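Local coordinates for heavy metal-binding domain-containing protein (Pediococcus pentosaceus, PDB 3QKB) that is of unknown function but may bind heavy metals, and assembles five copies into a beta/alpha-propeller, at residues Met55-Phe60 / Phe97-His101. Residues are numbered along the deposited sequence; the frame is centred on the assembly and turned at random.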
loop_
_atom_site.group_PDB
_atom_site.type_symbol
_atom_site.label_atom_id
_atom_site.label_comp_id
_atom_site.label_asym_id
_atom_site.label_seq_id
_atom_site.Cartn_x
_atom_site.Cartn_y
_atom_site.Cartn_z
HETATM N N MSE A 55 -7.946 -0.823 18.989
HETATM C CA MSE A 55 -7.241 0.356 19.460
HETATM C C MSE A 55 -6.477 1.113 18.398
HETATM O O MSE A 55 -6.015 2.224 18.674
HETATM C CB MSE A 55 -6.297 -0.009 20.605
HETATM C CG MSE A 55 -7.052 -0.343 21.902
HETATM SE SE MSE A 55 -5.797 -0.503 23.292
HETATM C CE MSE A 55 -6.124 1.185 24.211
ATOM N N PHE A 56 -6.323 0.526 17.198
ATOM C CA PHE A 56 -5.891 1.285 16.020
ATOM C C PHE A 56 -6.822 2.450 15.673
ATOM O O PHE A 56 -6.374 3.413 15.072
ATOM C CB PHE A 56 -5.762 0.387 14.769
ATOM C CG PHE A 56 -4.410 -0.229 14.586
ATOM C CD1 PHE A 56 -3.406 0.484 13.981
ATOM C CD2 PHE A 56 -4.144 -1.536 15.002
ATOM C CE1 PHE A 56 -2.146 -0.085 13.789
ATOM C CE2 PHE A 56 -2.897 -2.119 14.817
ATOM C CZ PHE A 56 -1.896 -1.404 14.218
ATOM N N ASP A 57 -8.106 2.343 16.003
ATOM C CA ASP A 57 -9.084 3.394 15.675
ATOM C C ASP A 57 -8.601 4.793 16.097
ATOM O O ASP A 57 -8.536 5.713 15.268
ATOM C CB ASP A 57 -10.451 3.081 16.327
ATOM C CG ASP A 57 -11.198 1.876 15.649
ATOM O OD1 ASP A 57 -10.718 1.294 14.604
ATOM O OD2 ASP A 57 -12.279 1.527 16.188
ATOM N N GLN A 58 -8.197 4.895 17.364
ATOM C CA GLN A 58 -7.584 6.112 17.945
ATOM C C GLN A 58 -6.479 6.683 17.092
ATOM O O GLN A 58 -6.379 7.897 16.919
ATOM C CB GLN A 58 -6.904 5.816 19.289
ATOM C CG GLN A 58 -7.715 5.204 20.371
ATOM C CD GLN A 58 -6.828 4.620 21.427
ATOM O OE1 GLN A 58 -7.036 3.483 21.878
ATOM N NE2 GLN A 58 -5.800 5.378 21.817
ATOM N N LEU A 59 -5.587 5.790 16.665
ATOM C CA LEU A 59 -4.342 6.168 16.035
ATOM C C LEU A 59 -4.593 6.750 14.650
ATOM O O LEU A 59 -3.948 7.717 14.264
ATOM C CB LEU A 59 -3.391 4.961 15.963
ATOM C CG LEU A 59 -2.884 4.380 17.285
ATOM C CD1 LEU A 59 -2.091 3.138 17.013
ATOM C CD2 LEU A 59 -2.034 5.375 18.056
ATOM N N PHE A 60 -5.539 6.175 13.913
ATOM C CA PHE A 60 -5.956 6.755 12.638
ATOM C C PHE A 60 -6.495 8.178 12.830
ATOM O O PHE A 60 -6.129 9.066 12.066
ATOM C CB PHE A 60 -7.024 5.903 11.941
ATOM C CG PHE A 60 -6.516 4.594 11.403
ATOM C CD1 PHE A 60 -5.574 4.567 10.384
ATOM C CD2 PHE A 60 -7.003 3.380 11.897
ATOM C CE1 PHE A 60 -5.089 3.347 9.881
ATOM C CE2 PHE A 60 -6.533 2.163 11.393
ATOM C CZ PHE A 60 -5.576 2.150 10.380
ATOM N N PHE A 97 3.670 -2.412 20.542
ATOM C CA PHE A 97 3.256 -1.114 19.985
ATOM C C PHE A 97 2.416 -1.270 18.727
ATOM O O PHE A 97 2.714 -2.110 17.869
ATOM C CB PHE A 97 4.450 -0.243 19.655
ATOM C CG PHE A 97 5.390 -0.072 20.775
ATOM C CD1 PHE A 97 5.193 0.924 21.708
ATOM C CD2 PHE A 97 6.488 -0.913 20.910
ATOM C CE1 PHE A 97 6.078 1.080 22.769
ATOM C CE2 PHE A 97 7.381 -0.759 21.972
ATOM C CZ PHE A 97 7.170 0.228 22.905
ATOM N N LEU A 98 1.363 -0.450 18.636
ATOM C CA LEU A 98 0.585 -0.266 17.431
ATOM C C LEU A 98 0.993 1.087 16.846
ATOM O O LEU A 98 1.013 2.069 17.534
ATOM C CB LEU A 98 -0.914 -0.297 17.753
ATOM C CG LEU A 98 -1.462 -1.553 18.461
ATOM C CD1 LEU A 98 -3.002 -1.504 18.581
ATOM C CD2 LEU A 98 -1.006 -2.845 17.755
ATOM N N VAL A 99 1.343 1.104 15.572
ATOM C CA VAL A 99 1.858 2.287 14.895
ATOM C C VAL A 99 1.053 2.515 13.606
ATOM O O VAL A 99 0.860 1.573 12.833
ATOM C CB VAL A 99 3.342 2.079 14.521
ATOM C CG1 VAL A 99 3.933 3.331 13.763
ATOM C CG2 VAL A 99 4.143 1.700 15.775
ATOM N N VAL A 100 0.552 3.740 13.423
ATOM C CA VAL A 100 -0.012 4.203 12.149
ATOM C C VAL A 100 0.881 5.301 11.566
ATOM O O VAL A 100 1.347 6.178 12.309
ATOM C CB VAL A 100 -1.435 4.774 12.336
ATOM C CG1 VAL A 100 -1.883 5.543 11.074
ATOM C CG2 VAL A 100 -2.397 3.665 12.649
ATOM N N HIS A 101 1.130 5.239 10.256
ATOM C CA HIS A 101 1.660 6.375 9.508
ATOM C C HIS A 101 0.612 6.814 8.540
ATOM O O HIS A 101 0.109 5.991 7.787
ATOM C CB HIS A 101 2.893 5.976 8.714
ATOM C CG HIS A 101 3.838 5.132 9.477
ATOM N ND1 HIS A 101 4.683 5.656 10.427
ATOM C CD2 HIS A 101 4.053 3.798 9.463
ATOM C CE1 HIS A 101 5.376 4.676 10.969
ATOM N NE2 HIS A 101 5.010 3.539 10.405
#
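F56 O takes the N-H of F60 at 3.1 Å from F60 N, with L59 N adding a weak bond at 3.0 Å, and this turn of the helix presents F56, L59 and F60 to L98 and V100. The helix lies along one face of the antiparallel part of the sheet in this subunit of a five-chain beta/alpha-propeller; the axes of the short segments 56-60 and 97-101 pass 8.2 Å apart, their N-to-C directions 31° from parallel. No hydrogen bond joins the two segments; the side chains meet by apolar and CH-pi packing. L98 and V100 point at the helix, while V99 between them turns its side chain away. L98 CB sits over one face of the F56 ring, 4.1 Å from its centroid and nearer the rim than the middle; L98 CD1 lies by F56 CD2 and CE2, and L98 CD2 by CE2 and CZ. V100 CG2 comes at the ring's edge instead, 3.6 Å from F56 CD1, with V99 O in the ring plane by CE1. Beyond the two segments, F56 also meets the H101 ring of the second subunit, so a leucine in its place would probably deprive that imidazole of its aromatic neighbour and L98 CB of a flat face to rest on. Further along the helix, L59 runs its side chain across that of L98, placing CD1 3.7 Å from L98 CB. The L59 carbonyl oxygen is hydrogen-bonded to S41 OG, tying the helix to strand 31-44 next door. With V100 CG1 anti to the backbone N (chi1 167°), both methyls face F60: CG1 reaches CD1, and CG2 stands over the ring, 4.1 Å from the F60 centroid and 18° off the normal.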